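Crov588 (Cafeteriavirus, PDB 6NYR) is of unknown function but folds as a circular leucine-rich-repeat protein built from FNIP repeats, an architecture that in relatives commonly serves protein binding. Local coordinates at residues K41-I46 / S63-D68; N203-S208 / V226-L231; I288-L293 / T311-P316; Q440-N445 / H458-K463. All coordinates share one frame; numbering follows the deposited sequence.

Followed from the N terminus, the four contacts come in series, and none nests in or crosses another. Each closes a loop around one short strand of the solenoid: 56-58 in interaction 1, 211-213 in interaction 2, 299-301 in interaction 3 and 453-455 in interaction 4. Each thus ties one coil of the ring to the next. Interactions 1 and 4 use the earlier part of the loop between strands, 2 and 3 its later part leading to the next strand. Interactions 2 and 3 have centres about 29 Å apart; interactions 1 and 4, about 63 Å apart, lie on opposite sides of the chain's centre.

Interaction 1. Residues K41-I46 / S63-D68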
loop_
_atom_site.group_PDB
_atom_site.type_symbol
_atom_site.label_atom_id
_atom_site.label_comp_id
_atom_site.label_asym_id
_atom_site.label_seq_id
_atom_site.Cartn_x
_atom_site.Cartn_y
_atom_site.Cartn_z
ATOM N N LYS A 41 -3.033 8.499 24.080
ATOM C CA LYS A 41 -3.376 8.571 25.492
ATOM C C LYS A 41 -2.408 9.393 26.330
ATOM O O LYS A 41 -2.753 9.747 27.465
ATOM C CB LYS A 41 -3.469 7.155 26.076
ATOM C CG LYS A 41 -4.636 6.335 25.538
ATOM C CD LYS A 41 -5.969 6.873 26.045
ATOM C CE LYS A 41 -7.133 5.979 25.632
ATOM N NZ LYS A 41 -8.426 6.439 26.217
ATOM N N PHE A 42 -1.215 9.699 25.825
ATOM C CA PHE A 42 -0.232 10.392 26.647
ATOM C C PHE A 42 -0.735 11.779 27.033
ATOM O O PHE A 42 -1.107 12.586 26.177
ATOM C CB PHE A 42 1.105 10.508 25.912
ATOM C CG PHE A 42 2.139 11.285 26.673
ATOM C CD1 PHE A 42 2.784 10.721 27.762
ATOM C CD2 PHE A 42 2.465 12.580 26.304
ATOM C CE1 PHE A 42 3.733 11.435 28.471
ATOM C CE2 PHE A 42 3.416 13.297 27.007
ATOM C CZ PHE A 42 4.050 12.723 28.091
ATOM N N ASN A 43 -0.733 12.057 28.340
ATOM C CA ASN A 43 -1.153 13.349 28.872
ATOM C C ASN A 43 -0.427 13.576 30.202
ATOM O O ASN A 43 -1.002 13.510 31.288
ATOM C CB ASN A 43 -2.674 13.409 29.035
ATOM C CG ASN A 43 -3.182 14.813 29.298
ATOM O OD1 ASN A 43 -2.512 15.795 28.983
ATOM N ND2 ASN A 43 -4.370 14.914 29.876
ATOM N N GLN A 44 0.872 13.859 30.116
ATOM C CA GLN A 44 1.700 14.102 31.289
ATOM C C GLN A 44 2.629 15.275 30.998
ATOM O O GLN A 44 2.907 15.598 29.839
ATOM C CB GLN A 44 2.518 12.860 31.669
ATOM C CG GLN A 44 1.684 11.622 31.973
ATOM C CD GLN A 44 0.831 11.761 33.215
ATOM O OE1 GLN A 44 1.151 12.532 34.120
ATOM N NE2 GLN A 44 -0.269 11.016 33.262
ATOM N N GLU A 45 3.111 15.913 32.066
ATOM C CA GLU A 45 4.055 17.015 31.925
ATOM C C GLU A 45 5.261 16.584 31.100
ATOM O O GLU A 45 5.686 15.425 31.140
ATOM C CB GLU A 45 4.526 17.493 33.302
ATOM C CG GLU A 45 3.427 17.985 34.228
ATOM C CD GLU A 45 2.856 19.322 33.801
ATOM O OE1 GLU A 45 3.597 20.117 33.183
ATOM O OE2 GLU A 45 1.665 19.576 34.076
ATOM N N ILE A 46 5.805 17.523 30.328
ATOM C CA ILE A 46 7.017 17.265 29.561
ATOM C C ILE A 46 7.990 18.431 29.682
ATOM O O ILE A 46 9.004 18.486 28.973
ATOM C CB ILE A 46 6.693 16.991 28.081
ATOM C CG1 ILE A 46 6.006 18.200 27.434
ATOM C CG2 ILE A 46 5.796 15.769 27.941
ATOM C CD1 ILE A 46 6.859 18.910 26.407
ATOM N N SER A 63 -3.998 13.050 19.768
ATOM C CA SER A 63 -3.432 13.041 21.111
ATOM C C SER A 63 -4.326 13.756 22.118
ATOM O O SER A 63 -4.934 14.787 21.821
ATOM C CB SER A 63 -2.053 13.705 21.098
ATOM O OG SER A 63 -1.806 14.391 22.320
ATOM N N GLU A 64 -4.386 13.198 23.327
ATOM C CA GLU A 64 -5.163 13.750 24.432
ATOM C C GLU A 64 -4.348 14.698 25.310
ATOM O O GLU A 64 -4.792 15.050 26.408
ATOM C CB GLU A 64 -5.715 12.601 25.282
ATOM C CG GLU A 64 -6.594 11.629 24.503
ATOM C CD GLU A 64 -7.283 10.604 25.388
ATOM O OE1 GLU A 64 -7.137 10.684 26.627
ATOM O OE2 GLU A 64 -7.977 9.718 24.845
ATOM N N PHE A 65 -3.179 15.128 24.842
ATOM C CA PHE A 65 -2.301 15.998 25.613
ATOM C C PHE A 65 -2.848 17.420 25.672
ATOM O O PHE A 65 -3.136 18.029 24.638
ATOM C CB PHE A 65 -0.907 15.982 24.973
ATOM C CG PHE A 65 0.085 16.904 25.613
ATOM C CD1 PHE A 65 0.735 16.536 26.775
ATOM C CD2 PHE A 65 0.389 18.127 25.035
ATOM C CE1 PHE A 65 1.660 17.375 27.364
ATOM C CE2 PHE A 65 1.314 18.972 25.619
ATOM C CZ PHE A 65 1.952 18.592 26.786
ATOM N N ASN A 66 -2.997 17.945 26.898
ATOM C CA ASN A 66 -3.241 19.374 27.104
ATOM C C ASN A 66 -2.630 19.784 28.449
ATOM O O ASN A 66 -3.317 20.020 29.443
ATOM C CB ASN A 66 -4.727 19.746 27.055
ATOM C CG ASN A 66 -4.945 21.258 26.996
ATOM O OD1 ASN A 66 -4.008 22.020 26.738
ATOM N ND2 ASN A 66 -6.182 21.692 27.230
ATOM N N LYS A 67 -1.304 19.867 28.482
ATOM C CA LYS A 67 -0.580 20.399 29.625
ATOM C C LYS A 67 0.063 21.728 29.246
ATOM O O LYS A 67 0.466 21.930 28.096
ATOM C CB LYS A 67 0.505 19.427 30.108
ATOM C CG LYS A 67 -0.008 18.067 30.545
ATOM C CD LYS A 67 -1.021 18.186 31.669
ATOM C CE LYS A 67 -1.374 16.821 32.235
ATOM N NZ LYS A 67 -2.522 16.891 33.182
ATOM N N ASP A 68 0.163 22.635 30.216
ATOM C CA ASP A 68 0.930 23.856 29.998
ATOM C C ASP A 68 2.383 23.491 29.720
ATOM O O ASP A 68 2.969 22.654 30.411
ATOM C CB ASP A 68 0.827 24.787 31.203
ATOM C CG ASP A 68 -0.571 25.343 31.384
ATOM O OD1 ASP A 68 -1.533 24.547 31.400
ATOM O OD2 ASP A 68 -0.707 26.581 31.505
HETATM O O HOH W 1 -0.314 12.259 23.618
#
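Phe42 and Phe65, equivalent phenylalanines of successive coils, meet at the packed side of this contact, CE2 of Phe42 lying 4.2 Å from CD1 of Phe65. CZ of Phe65 adds an apolar touch to CG1 of Ile46, and the edge of the same ring faces a carbonyl, CE1 being 3.3 Å from Gln44 O. Phe38 and Phe59 stack on Phe42 and Phe65, extending an aromatic row within the core of this leucine-rich-repeat solenoid.

Between core and surface runs an asparagine ladder, in which Asn43 N donates to Asn18 OD1. With CG anti to its backbone N (chi1 -168°), Asn43 reaches the next coil, and its OD1 accepts from Asn66 N at 3.0 Å; the N-H points nearly straight at the oxygen, 164°, but from above the carbonyl plane, 44° out of it. Asn66 OD1 in turn accepts from Asn86 N. A water donates to Phe42 O and accepts from Ser63 OG, while that hydroxyl oxygen also accepts from Phe65 N in an ST turn.

The outer side is looser. Lys41 and Glu64 run side by side, yet their salt bridge is long, 3.6 Å from NZ to OE2. Lys67 crosses Glu45 at about a right angle, with its CE 3.5 Å from Asn43 O. One directed bond, a water bridge and ring packing probably set the coil spacing here, charge pairing less so.

Interaction 2. Residues N203-S208 / V226-L231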
loop_
_atom_site.group_PDB
_atom_site.type_symbol
_atom_site.label_atom_id
_atom_site.label_comp_id
_atom_site.label_asym_id
_atom_site.label_seq_id
_atom_site.Cartn_x
_atom_site.Cartn_y
_atom_site.Cartn_z
ATOM N N ASN A 203 -2.277 39.889 -12.221
ATOM C CA ASN A 203 -1.287 40.411 -11.285
ATOM C C ASN A 203 -1.573 39.998 -9.847
ATOM O O ASN A 203 -1.116 40.652 -8.903
ATOM C CB ASN A 203 -1.196 41.939 -11.376
ATOM C CG ASN A 203 -0.789 42.417 -12.755
ATOM O OD1 ASN A 203 0.138 41.879 -13.363
ATOM N ND2 ASN A 203 -1.484 43.430 -13.261
ATOM N N VAL A 204 -2.327 38.920 -9.666
ATOM C CA VAL A 204 -2.571 38.348 -8.351
ATOM C C VAL A 204 -1.685 37.136 -8.097
ATOM O O VAL A 204 -1.120 36.995 -7.014
ATOM C CB VAL A 204 -4.065 37.989 -8.203
ATOM C CG1 VAL A 204 -4.304 37.202 -6.930
ATOM C CG2 VAL A 204 -4.918 39.254 -8.229
ATOM N N LEU A 205 -1.564 36.251 -9.074
ATOM C CA LEU A 205 -0.678 35.097 -8.951
ATOM C C LEU A 205 0.751 35.506 -9.289
ATOM O O LEU A 205 0.981 36.124 -10.334
ATOM C CB LEU A 205 -1.143 33.968 -9.861
ATOM C CG LEU A 205 -2.517 33.387 -9.502
ATOM C CD1 LEU A 205 -2.940 32.336 -10.514
ATOM C CD2 LEU A 205 -2.515 32.820 -8.089
ATOM N N PRO A 206 1.724 35.195 -8.435
ATOM C CA PRO A 206 3.087 35.686 -8.662
ATOM C C PRO A 206 3.778 34.971 -9.812
ATOM O O PRO A 206 3.376 33.894 -10.257
ATOM C CB PRO A 206 3.795 35.411 -7.329
ATOM C CG PRO A 206 3.058 34.245 -6.753
ATOM C CD PRO A 206 1.621 34.381 -7.205
ATOM N N ASN A 207 4.865 35.596 -10.272
ATOM C CA ASN A 207 5.622 35.135 -11.427
ATOM C C ASN A 207 6.419 33.871 -11.164
ATOM O O ASN A 207 7.115 33.400 -12.071
ATOM C CB ASN A 207 6.599 36.231 -11.859
ATOM C CG ASN A 207 7.754 36.402 -10.869
ATOM O OD1 ASN A 207 7.659 35.987 -9.708
ATOM N ND2 ASN A 207 8.847 37.005 -11.328
ATOM N N SER A 208 6.333 33.313 -9.963
ATOM C CA SER A 208 7.127 32.157 -9.586
ATOM C C SER A 208 6.304 30.913 -9.300
ATOM O O SER A 208 6.885 29.865 -8.993
ATOM C CB SER A 208 7.970 32.498 -8.350
ATOM O OG SER A 208 7.145 33.033 -7.325
ATOM N N VAL A 226 -3.914 35.636 -16.299
ATOM C CA VAL A 226 -4.091 35.425 -14.867
ATOM C C VAL A 226 -3.131 34.360 -14.356
ATOM O O VAL A 226 -2.575 34.487 -13.264
ATOM C CB VAL A 226 -5.555 35.050 -14.567
ATOM C CG1 VAL A 226 -5.732 34.753 -13.088
ATOM C CG2 VAL A 226 -6.491 36.163 -15.013
ATOM N N LEU A 227 -2.924 33.306 -15.136
ATOM C CA LEU A 227 -2.034 32.208 -14.776
ATOM C C LEU A 227 -0.609 32.545 -15.191
ATOM O O LEU A 227 -0.377 32.902 -16.355
ATOM C CB LEU A 227 -2.483 30.924 -15.456
ATOM C CG LEU A 227 -3.855 30.388 -15.041
ATOM C CD1 LEU A 227 -4.253 29.181 -15.859
ATOM C CD2 LEU A 227 -3.834 30.044 -13.556
ATOM N N PRO A 228 0.357 32.465 -14.279
ATOM C CA PRO A 228 1.722 32.877 -14.628
ATOM C C PRO A 228 2.392 31.897 -15.578
ATOM O O PRO A 228 2.067 30.707 -15.621
ATOM C CB PRO A 228 2.441 32.924 -13.274
ATOM C CG PRO A 228 1.656 31.997 -12.389
ATOM C CD PRO A 228 0.229 32.075 -12.859
ATOM N N ASN A 229 3.353 32.422 -16.344
ATOM C CA ASN A 229 4.094 31.616 -17.308
ATOM C C ASN A 229 5.063 30.640 -16.654
ATOM O O ASN A 229 5.801 29.959 -17.376
ATOM C CB ASN A 229 4.857 32.519 -18.287
ATOM C CG ASN A 229 3.948 33.150 -19.326
ATOM O OD1 ASN A 229 2.980 32.531 -19.774
ATOM N ND2 ASN A 229 4.263 34.378 -19.726
ATOM N N SER A 230 5.100 30.563 -15.324
ATOM C CA SER A 230 5.918 29.575 -14.636
ATOM C C SER A 230 5.132 28.328 -14.253
ATOM O O SER A 230 5.743 27.307 -13.915
ATOM C CB SER A 230 6.537 30.181 -13.369
ATOM O OG SER A 230 5.544 30.747 -12.531
ATOM N N LEU A 231 3.802 28.380 -14.312
ATOM C CA LEU A 231 2.980 27.270 -13.850
ATOM C C LEU A 231 3.258 26.011 -14.661
ATOM O O LEU A 231 3.220 26.027 -15.894
ATOM C CB LEU A 231 1.501 27.642 -13.953
ATOM C CG LEU A 231 0.571 26.925 -12.976
ATOM C CD1 LEU A 231 0.830 27.428 -11.554
ATOM C CD2 LEU A 231 -0.887 27.097 -13.364
#
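Leu205 packs against the coil that follows it, as expected in a leucine-rich-repeat solenoid where the same position recurs in each FNIP repeat. Its CD1 lies 3.9 Å from CD2 of Leu227, and the two leucines point the same way. In both, CG stands anti to the carbonyl carbon (chi1 -64°), a shared torsion that leaves the two branched ends side by side. Leu205 CD1 also sits 3.5 Å from Val226 O, and its CB meets the ring of Pro228, at 3.8 Å from CD.

The proline is the second element of this first shell. Its CB and CG both approach Pro206 O, at 3.3 Å from CB, so that a carbonyl of one coil rests against the ring of the next.

Further out, the neighbouring structure holds these groups in place. Leu205 and Leu227 both touch Leu212 of strand 211-213, the strand enclosed by the contact, and Leu227 also lies on Ile222. A type I beta turn from Pro228 to Leu231, closed by a bond from Leu231 N to Pro228 O, presents Ser230 to the preceding coil. The hydroxyl of Ser230 is hydrogen-bonded to Leu209 O, and Ser208 OG likewise bonds to Leu187 O, and to Asn185 O, one coil earlier. Next to the Ser230 bond, Ser230 OG lies 3.1 Å from Asn207 O.

Interaction 3. Residues I288-L293 / T311-P316; sequences ITENVL and TENVLP
Leu293 reaches from one coil of the leucine-rich-repeat solenoid into the next, and its path shows how successive FNIP repeats pack together. Its CB lies 4.0 Å from Val314 O and close to the prolyl ring at Pro316 CD. CG, placed anti to the carbonyl carbon (chi1 -66°), stays beside the same valine carbonyl. At the tip CD1 meets three groups: Val314 O at 3.4 Å, Leu315 CD2 at 3.9 Å, and Pro316 CD. The leucine crosses the proline at about a right angle. Leu315 lies on Ile310 of its own coil and on Pro338 of the following one.

The outer edge is more polar and exposed. There the aliphatic part of Glu290 rests against the backbone of the next coil, CG lying 4.0 Å from Glu312 O. No hydrogen bond spans the two segments; their joining is by van der Waals packing.

Val314 supplies the return contact to the earlier coil. Its second methyl, CG2, lies alongside the Thr289 carbonyl, and CG1 comes near the oxygen of that group too; both methyls thus pack on the Thr289 carbonyl. CG1 also touches the CG2 methyl of Ile288 at 4.0 Å, the two side chains meeting at a slant. The same CG1 is directed at the main chain of the isoleucine, where it stands 3.5 Å from Ile288 O.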
loop_
_atom_site.group_PDB
_atom_site.type_symbol
_atom_site.label_atom_id
_atom_site.label_comp_id
_atom_site.label_asym_id
_atom_site.label_seq_id
_atom_site.Cartn_x
_atom_site.Cartn_y
_atom_site.Cartn_z
ATOM N N ILE A 288 -13.716 15.598 -28.580
ATOM C CA ILE A 288 -12.384 16.139 -28.839
ATOM C C ILE A 288 -12.075 15.936 -30.316
ATOM O O ILE A 288 -12.108 14.804 -30.812
ATOM C CB ILE A 288 -11.315 15.485 -27.944
ATOM C CG1 ILE A 288 -11.721 15.652 -26.477
ATOM C CG2 ILE A 288 -9.945 16.073 -28.227
ATOM C CD1 ILE A 288 -10.691 15.185 -25.482
ATOM N N THR A 289 -11.776 17.028 -31.014
ATOM C CA THR A 289 -11.561 16.994 -32.450
ATOM C C THR A 289 -10.064 17.104 -32.777
ATOM O O THR A 289 -9.207 16.826 -31.928
ATOM C CB THR A 289 -12.407 18.091 -33.116
ATOM O OG1 THR A 289 -12.029 19.377 -32.609
ATOM C CG2 THR A 289 -13.888 17.849 -32.844
ATOM N N GLU A 290 -9.744 17.544 -33.999
ATOM C CA GLU A 290 -8.503 17.122 -34.644
ATOM C C GLU A 290 -7.258 17.698 -33.978
ATOM O O GLU A 290 -6.393 16.948 -33.512
ATOM C CB GLU A 290 -8.533 17.503 -36.129
ATOM C CG GLU A 290 -8.760 16.333 -37.071
ATOM C CD GLU A 290 -8.242 16.594 -38.476
ATOM O OE1 GLU A 290 -7.555 17.619 -38.690
ATOM O OE2 GLU A 290 -8.515 15.766 -39.373
ATOM N N ASN A 291 -7.123 19.021 -33.958
ATOM C CA ASN A 291 -5.877 19.626 -33.500
ATOM C C ASN A 291 -6.059 20.305 -32.150
ATOM O O ASN A 291 -5.640 21.451 -31.953
ATOM C CB ASN A 291 -5.358 20.615 -34.548
ATOM C CG ASN A 291 -4.932 19.926 -35.837
ATOM O OD1 ASN A 291 -5.669 19.917 -36.826
ATOM N ND2 ASN A 291 -3.740 19.341 -35.828
ATOM N N VAL A 292 -6.664 19.584 -31.213
ATOM C CA VAL A 292 -6.986 20.109 -29.893
ATOM C C VAL A 292 -5.987 19.637 -28.847
ATOM O O VAL A 292 -5.530 20.423 -28.018
ATOM C CB VAL A 292 -8.429 19.708 -29.507
ATOM C CG1 VAL A 292 -8.798 20.268 -28.146
ATOM C CG2 VAL A 292 -9.411 20.166 -30.580
ATOM N N LEU A 293 -5.653 18.351 -28.860
ATOM C CA LEU A 293 -4.763 17.801 -27.852
ATOM C C LEU A 293 -3.328 18.246 -28.117
ATOM O O LEU A 293 -2.900 18.311 -29.275
ATOM C CB LEU A 293 -4.845 16.279 -27.852
ATOM C CG LEU A 293 -6.176 15.660 -27.417
ATOM C CD1 LEU A 293 -6.132 14.150 -27.554
ATOM C CD2 LEU A 293 -6.498 16.078 -25.996
ATOM N N THR A 311 -11.775 10.055 -33.577
ATOM C CA THR A 311 -11.520 9.757 -34.976
ATOM C C THR A 311 -10.037 9.959 -35.291
ATOM O O THR A 311 -9.207 10.163 -34.397
ATOM C CB THR A 311 -12.404 10.621 -35.880
ATOM O OG1 THR A 311 -12.156 12.009 -35.624
ATOM C CG2 THR A 311 -13.873 10.316 -35.629
ATOM N N GLU A 312 -9.700 9.916 -36.579
ATOM C CA GLU A 312 -8.310 10.004 -36.998
ATOM C C GLU A 312 -7.692 11.341 -36.610
ATOM O O GLU A 312 -8.374 12.363 -36.505
ATOM C CB GLU A 312 -8.190 9.834 -38.516
ATOM C CG GLU A 312 -8.529 8.469 -39.065
ATOM C CD GLU A 312 -8.242 8.368 -40.560
ATOM O OE1 GLU A 312 -8.024 9.419 -41.199
ATOM O OE2 GLU A 312 -8.229 7.239 -41.091
ATOM N N ASN A 313 -6.378 11.309 -36.378
ATOM C CA ASN A 313 -5.586 12.518 -36.162
ATOM C C ASN A 313 -6.168 13.362 -35.036
ATOM O O ASN A 313 -6.131 14.595 -35.065
ATOM C CB ASN A 313 -5.477 13.309 -37.463
ATOM C CG ASN A 313 -4.869 12.485 -38.589
ATOM O OD1 ASN A 313 -3.806 11.882 -38.427
ATOM N ND2 ASN A 313 -5.553 12.440 -39.726
ATOM N N VAL A 314 -6.700 12.680 -34.028
ATOM C CA VAL A 314 -7.134 13.311 -32.791
ATOM C C VAL A 314 -6.143 13.040 -31.667
ATOM O O VAL A 314 -5.735 13.953 -30.951
ATOM C CB VAL A 314 -8.551 12.832 -32.405
ATOM C CG1 VAL A 314 -8.913 13.333 -31.012
ATOM C CG2 VAL A 314 -9.573 13.297 -33.425
ATOM N N LEU A 315 -5.747 11.781 -31.502
ATOM C CA LEU A 315 -4.722 11.417 -30.532
ATOM C C LEU A 315 -3.345 11.728 -31.101
ATOM O O LEU A 315 -3.030 11.299 -32.217
ATOM C CB LEU A 315 -4.826 9.940 -30.181
ATOM C CG LEU A 315 -6.151 9.512 -29.542
ATOM C CD1 LEU A 315 -6.176 8.019 -29.286
ATOM C CD2 LEU A 315 -6.373 10.282 -28.247
ATOM N N PRO A 316 -2.508 12.470 -30.381
ATOM C CA PRO A 316 -1.192 12.826 -30.922
ATOM C C PRO A 316 -0.255 11.628 -30.951
ATOM O O PRO A 316 -0.460 10.616 -30.275
ATOM C CB PRO A 316 -0.681 13.910 -29.967
ATOM C CG PRO A 316 -1.418 13.682 -28.686
ATOM C CD PRO A 316 -2.720 12.989 -29.014
#

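Interaction 4. Residues Q440-N445 / H458-K463; sequences QEIVEN and HCFNQK
The loop that follows strand 453-455 in this leucine-rich-repeat coil brings Phe460 and Gln462 against the equivalent loop of the preceding coil. Gln440 O lies at the edge of the Phe460 ring, close to its plane and 3.6 Å from CE1. The same carbonyl oxygen is 3.6 Å from CG of Gln462, so one backbone group is embraced by two side chains. Ile442 adds a looser apolar touch, its CG1 standing 4.4 Å from Phe460 CE1.

This stacking of like loops is consistent with the solenoid stacking of FNIP-type leucine-rich repeats. Phe460 stacks on Phe456 within its own coil, and Gln462 N sits over the centre of its ring. Asn439 of the earlier coil accepts from both Asn461 N and Gln462 NE2 through OD1, while Gln440 NE2 is bound in turn to Asn417 OD1, one coil further back.

A bend at chi2 (-63°) folds Gln462 back, which brings its amide beside the extended Glu441. The two chains cross at about a right angle, their carboxylate and amide planes 31° apart. Gln462 OE1 meets the aliphatic CG of Glu441 at 3.7 Å.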
loop_
_atom_site.group_PDB
_atom_site.type_symbol
_atom_site.label_atom_id
_atom_site.label_comp_id
_atom_site.label_asym_id
_atom_site.label_seq_id
_atom_site.Cartn_x
_atom_site.Cartn_y
_atom_site.Cartn_z
ATOM N N GLN A 440 -11.934 -26.262 -17.728
ATOM C CA GLN A 440 -11.834 -27.129 -18.891
ATOM C C GLN A 440 -10.573 -27.979 -18.780
ATOM O O GLN A 440 -9.605 -27.618 -18.107
ATOM C CB GLN A 440 -11.806 -26.318 -20.190
ATOM C CG GLN A 440 -12.973 -25.366 -20.370
ATOM C CD GLN A 440 -14.299 -26.083 -20.539
ATOM O OE1 GLN A 440 -14.348 -27.235 -20.977
ATOM N NE2 GLN A 440 -15.385 -25.402 -20.193
ATOM N N GLU A 441 -10.594 -29.122 -19.459
ATOM C CA GLU A 441 -9.451 -30.025 -19.424
ATOM C C GLU A 441 -8.225 -29.351 -20.026
ATOM O O GLU A 441 -8.325 -28.586 -20.991
ATOM C CB GLU A 441 -9.757 -31.308 -20.193
ATOM C CG GLU A 441 -10.698 -32.270 -19.489
ATOM C CD GLU A 441 -10.986 -33.510 -20.321
ATOM O OE1 GLU A 441 -10.083 -33.955 -21.063
ATOM O OE2 GLU A 441 -12.122 -34.025 -20.250
ATOM N N ILE A 442 -7.060 -29.634 -19.454
ATOM C CA ILE A 442 -5.779 -29.193 -20.005
ATOM C C ILE A 442 -4.979 -30.455 -20.314
ATOM O O ILE A 442 -4.437 -31.106 -19.414
ATOM C CB ILE A 442 -5.019 -28.254 -19.069
ATOM C CG1 ILE A 442 -5.913 -27.070 -18.701
ATOM C CG2 ILE A 442 -3.734 -27.772 -19.716
ATOM C CD1 ILE A 442 -5.186 -25.927 -18.033
ATOM N N VAL A 443 -4.901 -30.805 -21.597
ATOM C CA VAL A 443 -4.140 -31.960 -22.068
ATOM C C VAL A 443 -2.702 -31.520 -22.304
ATOM O O VAL A 443 -2.343 -30.375 -22.008
ATOM C CB VAL A 443 -4.776 -32.542 -23.342
ATOM C CG1 VAL A 443 -6.246 -32.867 -23.085
ATOM C CG2 VAL A 443 -4.635 -31.579 -24.505
ATOM N N GLU A 444 -1.867 -32.411 -22.831
ATOM C CA GLU A 444 -0.457 -32.071 -22.944
ATOM C C GLU A 444 -0.190 -31.251 -24.205
ATOM O O GLU A 444 -1.014 -31.167 -25.120
ATOM C CB GLU A 444 0.419 -33.326 -22.944
ATOM C CG GLU A 444 0.125 -34.340 -24.029
ATOM C CD GLU A 444 0.996 -35.583 -23.898
ATOM O OE1 GLU A 444 2.237 -35.453 -23.976
ATOM O OE2 GLU A 444 0.439 -36.682 -23.699
ATOM N N ASN A 445 0.991 -30.631 -24.229
ATOM C CA ASN A 445 1.415 -29.726 -25.295
ATOM C C ASN A 445 0.478 -28.533 -25.449
ATOM O O ASN A 445 0.425 -27.911 -26.517
ATOM C CB ASN A 445 1.557 -30.471 -26.625
ATOM C CG ASN A 445 2.628 -31.550 -26.576
ATOM O OD1 ASN A 445 2.329 -32.739 -26.695
ATOM N ND2 ASN A 445 3.878 -31.140 -26.377
ATOM N N HIS A 458 -11.370 -20.378 -8.705
ATOM C CA HIS A 458 -12.223 -21.130 -7.790
ATOM C C HIS A 458 -12.648 -22.467 -8.377
ATOM O O HIS A 458 -12.642 -23.485 -7.673
ATOM C CB HIS A 458 -13.456 -20.295 -7.438
ATOM C CG HIS A 458 -14.309 -20.889 -6.362
ATOM N ND1 HIS A 458 -14.302 -20.425 -5.064
ATOM C CD2 HIS A 458 -15.210 -21.899 -6.395
ATOM C CE1 HIS A 458 -15.159 -21.126 -4.343
ATOM N NE2 HIS A 458 -15.722 -22.029 -5.127
ATOM N N CYS A 459 -12.994 -22.499 -9.665
ATOM C CA CYS A 459 -13.750 -23.623 -10.196
ATOM C C CYS A 459 -12.893 -24.749 -10.760
ATOM O O CYS A 459 -13.380 -25.883 -10.855
ATOM C CB CYS A 459 -14.698 -23.155 -11.310
ATOM S SG CYS A 459 -16.064 -22.098 -10.794
ATOM N N PHE A 460 -11.652 -24.480 -11.149
ATOM C CA PHE A 460 -10.867 -25.507 -11.820
ATOM C C PHE A 460 -10.788 -26.772 -10.974
ATOM O O PHE A 460 -10.348 -26.736 -9.820
ATOM C CB PHE A 460 -9.457 -25.006 -12.122
ATOM C CG PHE A 460 -8.616 -26.023 -12.833
ATOM C CD1 PHE A 460 -8.835 -26.293 -14.173
ATOM C CD2 PHE A 460 -7.628 -26.721 -12.165
ATOM C CE1 PHE A 460 -8.077 -27.233 -14.835
ATOM C CE2 PHE A 460 -6.863 -27.663 -12.828
ATOM C CZ PHE A 460 -7.090 -27.918 -14.160
ATOM N N ASN A 461 -11.204 -27.894 -11.556
ATOM C CA ASN A 461 -11.210 -29.170 -10.849
ATOM C C ASN A 461 -11.092 -30.313 -11.857
ATOM O O ASN A 461 -11.845 -31.289 -11.820
ATOM C CB ASN A 461 -12.469 -29.302 -9.991
ATOM C CG ASN A 461 -12.441 -30.518 -9.089
ATOM O OD1 ASN A 461 -11.376 -31.033 -8.760
ATOM N ND2 ASN A 461 -13.617 -30.982 -8.687
ATOM N N GLN A 462 -10.122 -30.208 -12.761
ATOM C CA GLN A 462 -9.857 -31.235 -13.755
ATOM C C GLN A 462 -8.566 -31.971 -13.418
ATOM O O GLN A 462 -7.681 -31.436 -12.742
ATOM C CB GLN A 462 -9.747 -30.639 -15.163
ATOM C CG GLN A 462 -10.987 -29.916 -15.659
ATOM C CD GLN A 462 -12.189 -30.829 -15.778
ATOM O OE1 GLN A 462 -12.054 -32.030 -16.018
ATOM N NE2 GLN A 462 -13.378 -30.259 -15.621
ATOM N N LYS A 463 -8.472 -33.209 -13.894
ATOM C CA LYS A 463 -7.267 -33.995 -13.692
ATOM C C LYS A 463 -6.076 -33.334 -14.380
ATOM O O LYS A 463 -6.211 -32.676 -15.415
ATOM C CB LYS A 463 -7.447 -35.410 -14.243
ATOM C CG LYS A 463 -8.491 -36.255 -13.548
ATOM C CD LYS A 463 -8.540 -37.645 -14.185
ATOM C CE LYS A 463 -9.531 -38.552 -13.477
ATOM N NZ LYS A 463 -10.881 -37.940 -13.364
#